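Local coordinates for uncharacterized protein (Pseudomonas aeruginosa PAO1, PDB 4R1D) that is probably a lipase of the alpha/beta hydrolase fold, the calcium-binding Tle4 effector of the H2 type VI secretion system, held here with its inhibitor Tli4, at residues P176-V186 with A509-H519; R336-Q347 with L483-A491. One frame throughout, in Å; residues are numbered along the deposited sequence.

Contact 1 of 2, residues P176-V186 with A509-H519; sequences PGDQGEEQGKV and ALAGVKASFRH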
loop_
_atom_site.group_PDB
_atom_site.type_symbol
_atom_site.label_atom_id
_atom_site.label_comp_id
_atom_site.label_asym_id
_atom_site.label_seq_id
_atom_site.Cartn_x
_atom_site.Cartn_y
_atom_site.Cartn_z
ATOM N N PRO A 176 -5.409 35.386 -2.397
ATOM C CA PRO A 176 -5.330 34.106 -1.681
ATOM C C PRO A 176 -6.367 33.963 -0.567
ATOM O O PRO A 176 -6.859 32.863 -0.338
ATOM C CB PRO A 176 -3.907 34.106 -1.113
ATOM C CG PRO A 176 -3.128 34.976 -2.060
ATOM C CD PRO A 176 -4.094 36.030 -2.546
ATOM N N GLY A 177 -6.721 35.061 0.096
ATOM C CA GLY A 177 -7.714 35.002 1.154
ATOM C C GLY A 177 -9.069 34.528 0.661
ATOM O O GLY A 177 -9.805 33.840 1.373
ATOM N N ASP A 178 -9.399 34.908 -0.567
ATOM C CA ASP A 178 -10.655 34.519 -1.183
ATOM C C ASP A 178 -10.705 32.992 -1.303
ATOM O O ASP A 178 -11.786 32.402 -1.346
ATOM C CB ASP A 178 -10.756 35.122 -2.583
ATOM C CG ASP A 178 -11.089 36.613 -2.574
ATOM O OD1 ASP A 178 -11.080 37.233 -1.497
ATOM O OD2 ASP A 178 -11.355 37.157 -3.669
ATOM N N GLN A 179 -9.524 32.377 -1.377
ATOM C CA GLN A 179 -9.381 30.927 -1.580
ATOM C C GLN A 179 -9.189 30.192 -0.248
ATOM O O GLN A 179 -8.892 28.987 -0.218
ATOM C CB GLN A 179 -8.172 30.628 -2.473
ATOM C CG GLN A 179 -8.223 31.245 -3.865
ATOM C CD GLN A 179 -9.160 30.508 -4.805
ATOM O OE1 GLN A 179 -9.419 29.313 -4.634
ATOM N NE2 GLN A 179 -9.669 31.217 -5.819
ATOM N N GLY A 180 -9.339 30.919 0.854
ATOM C CA GLY A 180 -9.221 30.313 2.171
ATOM C C GLY A 180 -7.821 30.344 2.772
ATOM O O GLY A 180 -7.570 29.671 3.763
ATOM N N GLU A 181 -6.913 31.132 2.199
ATOM C CA GLU A 181 -5.544 31.221 2.737
ATOM C C GLU A 181 -5.569 31.859 4.121
ATOM O O GLU A 181 -6.200 32.899 4.309
ATOM C CB GLU A 181 -4.634 32.016 1.796
ATOM C CG GLU A 181 -3.148 31.626 1.872
ATOM C CD GLU A 181 -2.505 32.003 3.181
ATOM O OE1 GLU A 181 -2.608 33.191 3.555
ATOM O OE2 GLU A 181 -1.899 31.119 3.836
ATOM N N GLU A 182 -4.883 31.240 5.079
ATOM C CA GLU A 182 -5.005 31.631 6.487
ATOM C C GLU A 182 -3.751 32.209 7.149
ATOM O O GLU A 182 -3.846 32.759 8.245
ATOM C CB GLU A 182 -5.519 30.454 7.330
ATOM C CG GLU A 182 -4.517 29.278 7.451
ATOM C CD GLU A 182 -5.141 28.048 8.089
ATOM O OE1 GLU A 182 -5.975 28.209 9.000
ATOM O OE2 GLU A 182 -4.818 26.913 7.668
ATOM N N GLN A 183 -2.590 32.093 6.511
ATOM C CA GLN A 183 -1.352 32.598 7.120
ATOM C C GLN A 183 -1.230 34.109 6.915
ATOM O O GLN A 183 -0.691 34.816 7.762
ATOM C CB GLN A 183 -0.118 31.887 6.559
ATOM C CG GLN A 183 -0.155 30.362 6.656
ATOM C CD GLN A 183 -0.169 29.835 8.087
ATOM O OE1 GLN A 183 -1.169 29.955 8.807
ATOM N NE2 GLN A 183 0.943 29.242 8.503
ATOM N N GLY A 184 -1.720 34.595 5.778
ATOM C CA GLY A 184 -1.788 36.023 5.521
ATOM C C GLY A 184 -0.491 36.631 5.032
ATOM O O GLY A 184 -0.350 37.850 4.993
ATOM N N LYS A 185 0.458 35.783 4.653
ATOM C CA LYS A 185 1.771 36.255 4.230
ATOM C C LYS A 185 1.855 36.403 2.707
ATOM O O LYS A 185 2.320 37.420 2.197
ATOM C CB LYS A 185 2.874 35.341 4.778
ATOM C CG LYS A 185 2.934 35.321 6.321
ATOM C CD LYS A 185 3.970 34.337 6.886
ATOM C CE LYS A 185 3.570 32.872 6.676
ATOM N NZ LYS A 185 4.415 31.900 7.461
ATOM N N VAL A 186 1.375 35.404 1.979
ATOM C CA VAL A 186 1.532 35.422 0.532
ATOM C C VAL A 186 0.487 36.288 -0.150
ATOM O O VAL A 186 -0.581 36.545 0.395
ATOM C CB VAL A 186 1.510 34.001 -0.066
ATOM C CG1 VAL A 186 2.620 33.167 0.527
ATOM C CG2 VAL A 186 0.162 33.351 0.150
ATOM N N ALA A 509 -0.287 24.642 9.071
ATOM C CA ALA A 509 -0.520 26.059 9.345
ATOM C C ALA A 509 -0.007 26.400 10.743
ATOM O O ALA A 509 0.687 27.393 10.934
ATOM C CB ALA A 509 -1.995 26.409 9.209
ATOM N N LEU A 510 -0.323 25.551 11.713
ATOM C CA LEU A 510 0.128 25.794 13.083
ATOM C C LEU A 510 1.653 25.793 13.209
ATOM O O LEU A 510 2.213 26.475 14.068
ATOM C CB LEU A 510 -0.503 24.787 14.051
ATOM C CG LEU A 510 -2.026 24.926 14.170
ATOM C CD1 LEU A 510 -2.652 23.822 15.020
ATOM C CD2 LEU A 510 -2.387 26.301 14.723
ATOM N N ALA A 511 2.326 25.040 12.344
ATOM C CA ALA A 511 3.779 24.946 12.385
ATOM C C ALA A 511 4.444 26.073 11.597
ATOM O O ALA A 511 5.671 26.152 11.521
ATOM C CB ALA A 511 4.247 23.586 11.877
ATOM N N GLY A 512 3.629 26.925 10.992
ATOM C CA GLY A 512 4.118 28.123 10.335
ATOM C C GLY A 512 4.531 27.989 8.880
ATOM O O GLY A 512 5.449 28.681 8.444
ATOM N N VAL A 513 3.865 27.119 8.117
ATOM C CA VAL A 513 4.177 27.000 6.690
ATOM C C VAL A 513 3.870 28.307 5.975
ATOM O O VAL A 513 3.085 29.136 6.465
ATOM C CB VAL A 513 3.446 25.821 5.996
ATOM C CG1 VAL A 513 4.010 24.485 6.465
ATOM C CG2 VAL A 513 1.948 25.892 6.243
ATOM N N LYS A 514 4.498 28.499 4.823
ATOM C CA LYS A 514 4.401 29.771 4.110
ATOM C C LYS A 514 2.970 30.109 3.690
ATOM O O LYS A 514 2.530 31.255 3.808
ATOM C CB LYS A 514 5.334 29.779 2.900
ATOM C CG LYS A 514 5.235 31.042 2.053
ATOM C CD LYS A 514 6.413 31.155 1.084
ATOM C CE LYS A 514 7.606 31.880 1.712
ATOM N NZ LYS A 514 8.632 32.299 0.690
ATOM N N ALA A 515 2.247 29.115 3.184
ATOM C CA ALA A 515 0.853 29.312 2.803
ATOM C C ALA A 515 0.005 28.101 3.177
ATOM O O ALA A 515 0.444 26.956 3.043
ATOM C CB ALA A 515 0.736 29.607 1.301
ATOM N N SER A 516 -1.203 28.354 3.662
ATOM C CA SER A 516 -2.115 27.285 4.079
ATOM C C SER A 516 -3.552 27.670 3.709
ATOM O O SER A 516 -4.070 28.710 4.150
ATOM C CB SER A 516 -1.985 27.018 5.586
ATOM O OG SER A 516 -2.886 26.013 6.031
ATOM N N PHE A 517 -4.181 26.846 2.876
ATOM C CA PHE A 517 -5.550 27.093 2.419
ATOM C C PHE A 517 -6.539 26.173 3.110
ATOM O O PHE A 517 -6.508 24.942 2.937
ATOM C CB PHE A 517 -5.647 26.953 0.898
ATOM C CG PHE A 517 -4.776 27.925 0.156
ATOM C CD1 PHE A 517 -3.413 27.697 0.027
ATOM C CD2 PHE A 517 -5.316 29.075 -0.399
ATOM C CE1 PHE A 517 -2.603 28.581 -0.637
ATOM C CE2 PHE A 517 -4.515 29.972 -1.064
ATOM C CZ PHE A 517 -3.151 29.726 -1.194
ATOM N N ARG A 518 -7.415 26.787 3.904
ATOM C CA ARG A 518 -8.358 26.054 4.724
ATOM C C ARG A 518 -9.697 25.994 3.977
ATOM O O ARG A 518 -10.473 26.954 3.973
ATOM C CB ARG A 518 -8.486 26.769 6.065
ATOM C CG ARG A 518 -9.370 26.125 7.135
ATOM C CD ARG A 518 -9.220 26.990 8.398
ATOM N NE ARG A 518 -10.004 26.561 9.556
ATOM C CZ ARG A 518 -9.598 25.686 10.472
ATOM N NH1 ARG A 518 -8.414 25.086 10.357
ATOM N NH2 ARG A 518 -10.389 25.398 11.505
ATOM N N HIS A 519 -9.950 24.872 3.316
ATOM C CA HIS A 519 -11.101 24.777 2.417
ATOM C C HIS A 519 -12.318 24.168 3.112
ATOM O O HIS A 519 -12.206 23.194 3.844
ATOM C CB HIS A 519 -10.748 23.985 1.146
ATOM C CG HIS A 519 -9.747 24.676 0.271
ATOM N ND1 HIS A 519 -8.754 23.999 -0.406
ATOM C CD2 HIS A 519 -9.593 25.982 -0.044
ATOM C CE1 HIS A 519 -8.023 24.861 -1.089
ATOM N NE2 HIS A 519 -8.508 26.073 -0.885
HETATM O O HOH W 1 -7.864 27.391 -3.375
HETATM O O HOH W 2 0.545 33.070 3.557
#

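Contact 2 of 2, residues R336-Q347 with L483-A491; sequences RPWLFLCDAQGQ and LETGNPLDA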
loop_
_atom_site.group_PDB
_atom_site.type_symbol
_atom_site.label_atom_id
_atom_site.label_comp_id
_atom_site.label_asym_id
_atom_site.label_seq_id
_atom_site.Cartn_x
_atom_site.Cartn_y
_atom_site.Cartn_z
ATOM N N ARG A 336 -3.977 16.666 22.823
ATOM C CA ARG A 336 -5.253 16.395 23.494
ATOM C C ARG A 336 -5.840 15.043 23.094
ATOM O O ARG A 336 -5.482 14.486 22.055
ATOM C CB ARG A 336 -6.252 17.523 23.254
ATOM C CG ARG A 336 -5.867 18.834 23.933
ATOM C CD ARG A 336 -6.948 19.891 23.773
ATOM N NE ARG A 336 -7.165 20.202 22.365
ATOM C CZ ARG A 336 -6.421 21.050 21.668
ATOM N NH1 ARG A 336 -5.423 21.694 22.257
ATOM N NH2 ARG A 336 -6.683 21.261 20.388
ATOM N N PRO A 337 -6.740 14.503 23.930
ATOM C CA PRO A 337 -7.360 13.211 23.628
ATOM C C PRO A 337 -8.311 13.237 22.437
ATOM O O PRO A 337 -8.885 14.277 22.104
ATOM C CB PRO A 337 -8.123 12.881 24.912
ATOM C CG PRO A 337 -8.407 14.219 25.537
ATOM C CD PRO A 337 -7.175 15.038 25.234
ATOM N N TRP A 338 -8.458 12.078 21.800
ATOM C CA TRP A 338 -9.362 11.907 20.673
ATOM C C TRP A 338 -10.176 10.627 20.788
ATOM O O TRP A 338 -11.067 10.379 19.996
ATOM C CB TRP A 338 -8.576 11.928 19.360
ATOM C CG TRP A 338 -7.392 10.991 19.302
ATOM C CD1 TRP A 338 -6.090 11.301 19.577
ATOM C CD2 TRP A 338 -7.400 9.611 18.915
ATOM N NE1 TRP A 338 -5.290 10.199 19.385
ATOM C CE2 TRP A 338 -6.072 9.148 18.990
ATOM C CE3 TRP A 338 -8.405 8.722 18.523
ATOM C CZ2 TRP A 338 -5.716 7.829 18.675
ATOM C CZ3 TRP A 338 -8.050 7.408 18.217
ATOM C CH2 TRP A 338 -6.716 6.983 18.295
ATOM N N LEU A 339 -9.870 9.806 21.788
ATOM C CA LEU A 339 -10.572 8.548 21.955
ATOM C C LEU A 339 -11.304 8.631 23.272
ATOM O O LEU A 339 -10.673 8.691 24.325
ATOM C CB LEU A 339 -9.587 7.378 21.995
ATOM C CG LEU A 339 -10.182 5.999 22.313
ATOM C CD1 LEU A 339 -11.168 5.545 21.243
ATOM C CD2 LEU A 339 -9.090 4.941 22.491
ATOM N N PHE A 340 -12.626 8.647 23.205
ATOM C CA PHE A 340 -13.446 8.937 24.380
ATOM C C PHE A 340 -14.344 7.774 24.770
ATOM O O PHE A 340 -15.077 7.232 23.945
ATOM C CB PHE A 340 -14.313 10.175 24.128
ATOM C CG PHE A 340 -13.538 11.380 23.689
ATOM C CD1 PHE A 340 -12.927 12.207 24.619
ATOM C CD2 PHE A 340 -13.414 11.686 22.341
ATOM C CE1 PHE A 340 -12.219 13.321 24.221
ATOM C CE2 PHE A 340 -12.707 12.794 21.928
ATOM C CZ PHE A 340 -12.104 13.625 22.871
ATOM N N LEU A 341 -14.304 7.406 26.048
ATOM C CA LEU A 341 -15.189 6.391 26.579
ATOM C C LEU A 341 -16.289 7.106 27.359
ATOM O O LEU A 341 -16.013 7.722 28.386
ATOM C CB LEU A 341 -14.411 5.453 27.502
ATOM C CG LEU A 341 -13.663 4.253 26.900
ATOM C CD1 LEU A 341 -13.076 4.515 25.512
ATOM C CD2 LEU A 341 -12.594 3.745 27.860
ATOM N N CYS A 342 -17.522 7.031 26.863
ATOM C CA CYS A 342 -18.634 7.818 27.409
ATOM C C CYS A 342 -19.774 6.927 27.871
ATOM O O CYS A 342 -19.896 5.780 27.433
ATOM C CB CYS A 342 -19.178 8.777 26.348
ATOM S SG CYS A 342 -17.973 9.950 25.697
ATOM N N ASP A 343 -20.622 7.462 28.746
ATOM C CA ASP A 343 -21.803 6.736 29.183
ATOM C C ASP A 343 -22.979 6.997 28.234
ATOM O O ASP A 343 -22.841 7.728 27.245
ATOM C CB ASP A 343 -22.167 7.087 30.636
ATOM C CG ASP A 343 -22.552 8.553 30.824
ATOM O OD1 ASP A 343 -22.991 9.213 29.857
ATOM O OD2 ASP A 343 -22.434 9.050 31.964
ATOM N N ALA A 344 -24.128 6.400 28.544
ATOM C CA ALA A 344 -25.328 6.526 27.715
ATOM C C ALA A 344 -25.759 7.973 27.478
ATOM O O ALA A 344 -26.385 8.277 26.464
ATOM C CB ALA A 344 -26.476 5.720 28.317
ATOM N N GLN A 345 -25.430 8.865 28.408
ATOM C CA GLN A 345 -25.775 10.279 28.260
ATOM C C GLN A 345 -24.699 11.064 27.507
ATOM O O GLN A 345 -24.802 12.281 27.354
ATOM C CB GLN A 345 -26.027 10.925 29.628
ATOM C CG GLN A 345 -27.267 10.414 30.354
ATOM C CD GLN A 345 -27.192 8.932 30.678
ATOM O OE1 GLN A 345 -26.413 8.507 31.533
ATOM N NE2 GLN A 345 -27.996 8.136 29.985
ATOM N N GLY A 346 -23.658 10.367 27.055
ATOM C CA GLY A 346 -22.605 10.991 26.276
ATOM C C GLY A 346 -21.517 11.633 27.114
ATOM O O GLY A 346 -20.627 12.303 26.588
ATOM N N GLN A 347 -21.577 11.420 28.423
ATOM C CA GLN A 347 -20.604 12.008 29.326
ATOM C C GLN A 347 -19.399 11.100 29.469
ATOM O O GLN A 347 -19.539 9.882 29.614
ATOM C CB GLN A 347 -21.226 12.275 30.697
ATOM C CG GLN A 347 -22.362 13.281 30.658
ATOM C CD GLN A 347 -21.990 14.547 29.910
ATOM O OE1 GLN A 347 -22.647 14.920 28.933
ATOM N NE2 GLN A 347 -20.933 15.218 30.362
ATOM N N LEU A 483 -18.324 14.860 20.241
ATOM C CA LEU A 483 -18.553 14.661 21.661
ATOM C C LEU A 483 -19.608 15.643 22.180
ATOM O O LEU A 483 -19.670 16.795 21.747
ATOM C CB LEU A 483 -17.239 14.848 22.422
ATOM C CG LEU A 483 -17.070 14.267 23.824
ATOM C CD1 LEU A 483 -17.243 12.767 23.796
ATOM C CD2 LEU A 483 -15.691 14.634 24.366
ATOM N N GLU A 484 -20.431 15.173 23.113
ATOM C CA GLU A 484 -21.541 15.956 23.650
ATOM C C GLU A 484 -21.061 17.260 24.288
ATOM O O GLU A 484 -21.540 18.346 23.951
ATOM C CB GLU A 484 -22.329 15.119 24.661
ATOM C CG GLU A 484 -23.081 13.929 24.051
ATOM C CD GLU A 484 -22.168 12.850 23.463
ATOM O OE1 GLU A 484 -20.971 12.786 23.835
ATOM O OE2 GLU A 484 -22.657 12.054 22.624
ATOM N N THR A 485 -20.108 17.142 25.208
ATOM C CA THR A 485 -19.517 18.301 25.870
ATOM C C THR A 485 -18.055 18.419 25.460
ATOM O O THR A 485 -17.223 17.599 25.849
ATOM C CB THR A 485 -19.605 18.181 27.408
ATOM O OG1 THR A 485 -20.972 18.001 27.799
ATOM C CG2 THR A 485 -19.044 19.429 28.079
ATOM N N GLY A 486 -17.742 19.438 24.674
ATOM C CA GLY A 486 -16.408 19.570 24.122
ATOM C C GLY A 486 -15.502 20.552 24.835
ATOM O O GLY A 486 -15.952 21.469 25.524
ATOM N N ASN A 487 -14.207 20.340 24.656
ATOM C CA ASN A 487 -13.173 21.245 25.121
ATOM C C ASN A 487 -13.127 22.424 24.157
ATOM O O ASN A 487 -13.000 22.233 22.948
ATOM C CB ASN A 487 -11.841 20.485 25.125
ATOM C CG ASN A 487 -10.679 21.308 25.638
ATOM O OD1 ASN A 487 -10.732 22.535 25.686
ATOM N ND2 ASN A 487 -9.600 20.621 26.008
ATOM N N PRO A 488 -13.261 23.649 24.683
ATOM C CA PRO A 488 -13.254 24.870 23.863
ATOM C C PRO A 488 -12.024 24.952 22.961
ATOM O O PRO A 488 -12.102 25.482 21.853
ATOM C CB PRO A 488 -13.201 25.988 24.908
ATOM C CG PRO A 488 -13.813 25.391 26.130
ATOM C CD PRO A 488 -13.448 23.939 26.117
ATOM N N LEU A 489 -10.898 24.440 23.443
ATOM C CA LEU A 489 -9.670 24.399 22.654
ATOM C C LEU A 489 -9.787 23.489 21.435
ATOM O O LEU A 489 -8.964 23.565 20.525
ATOM C CB LEU A 489 -8.505 23.927 23.523
ATOM C CG LEU A 489 -8.175 24.895 24.663
ATOM C CD1 LEU A 489 -7.312 24.232 25.728
ATOM C CD2 LEU A 489 -7.504 26.134 24.089
ATOM N N ASP A 490 -10.799 22.627 21.422
ATOM C CA ASP A 490 -10.961 21.678 20.320
ATOM C C ASP A 490 -11.806 22.207 19.166
ATOM O O ASP A 490 -11.988 21.516 18.164
ATOM C CB ASP A 490 -11.593 20.384 20.820
ATOM C CG ASP A 490 -10.567 19.381 21.302
ATOM O OD1 ASP A 490 -9.392 19.435 20.869
ATOM O OD2 ASP A 490 -10.954 18.528 22.120
ATOM N N ALA A 491 -12.349 23.414 19.308
ATOM C CA ALA A 491 -13.265 23.929 18.290
ATOM C C ALA A 491 -12.670 23.984 16.872
ATOM O O ALA A 491 -13.339 23.612 15.902
ATOM C CB ALA A 491 -13.822 25.302 18.706
HETATM O O HOH W 3 -9.638 16.689 23.417
HETATM O O HOH W 4 -19.083 14.804 26.550
#

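Contact 1 of 2, residues P176-V186 with A509-H519
Glu181 meets Phe517 and Ser516 along its whole length. Glu181 CB sits 3.5 Å from Phe517 CE2, and Glu181 CG lies over one face of the phenyl ring, offset toward the rim, a CH-pi contact 3.8 Å from the ring centroid. With CG anti to the backbone N (chi1 -152°) the methylenes run across the ring, and the bend at chi2 then carries the carboxylate past it, its plane 81° from that of the phenyl. Glu181 OE2 takes Ser516 N on its anti lone pair, 2.9 Å and nearly straight at 175°. On the syn side, but tilted from the carboxylate plane, the same oxygen receives Gln183 N, while OE1 accepts from Gly184 N, so three backbone N-H groups fix the carboxylate's rotation, and two of them, from Gln183 and Gly184, tie it to its own loop. Strand 515-519 is one of the two edge strands of the parallel sheet of the alpha/beta hydrolase core, paired on its other side with strand 427-432; here the loop 176-186 lines its outer edge, with a single beta bridge between Glu181 and Phe517. Arg518 N donates to Gly180 O and Glu182 N to Ser516 O. Beyond the bridge, Ser516 OG donates to Glu182 OE2 at 2.7 Å, again on an anti lone pair; Tyr431 OH is a second partner of that oxygen. Gln183 reaches past the strand's start: its NE2 donates to Val513 O at 3.0 Å, in the plane of its own amide, and to Ala509 O at 3.1 Å. Val513 O also takes Lys185 NZ, which approaches from above the carbonyl plane.

Contact 2 of 2, residues R336-Q347 with L483-A491
Asp490 OD1 accepts the shortest direct bond of this contact, 2.8 Å from Arg336 NE at 163°, the core of a salt bridge. Arg336 NH2 adds a weak second bond to the same oxygen. The oxygen lies in the guanidinium plane, at its edge, yet the arginine comes from above the carboxylate, whose plane is turned 61° from the guanidinium. A bend at chi3 (-61°) swings the guanidinium round so that one face lies against Leu489 CB. A water donates to both Asp490 OD2 and Pro337 O; Arg333 makes a salt bridge to OD2 as well, so two positive charges would be expected to favour the ionised form of Asp490. An Asx turn shapes the loop just before it, Asn487 OD1 accepting from Leu489 N. Strand 339-342 belongs to a small mixed sheet apart from the main parallel one, between strands 358-359 and 443-446, with a classic beta bulge where Trp338 and Leu339 face Tyr359. Leu483 packs on this strand with both methyls: CD2 stands over a face of the Phe340 ring, 3.7 Å from its centroid, while CD1 touches Cys342 SG at 3.5 Å. Further along, a type I turn from Asp343 to Gly346 brings Gly346 against the side chain of Glu484, whose CD lies 3.4 Å from Gly346 CA. The carbonyl O of Gly346 accepts from a water that in turn accepts from Thr485 N, 2.9 Å away.

How the contacts relate
From the N terminus, the chain passes the strands 48-54 and 163-164 before reaching the loop 176-186, the first half of contact 1. It then lays down three more strands of the central parallel sheet and enters the small mixed sheet at 336-347. Contact 2 closes first, when residues 483-491, in the loop after strand 477-479, return to strand 339-342. The chain goes on through helix 507-510 to strand 515-519, where contact 1 closes a larger loop with contact 2 nested inside it. One ties an early loop to the edge of the parallel sheet, the other a late loop to the mixed sheet; their centres are 29 Å apart and they do not touch.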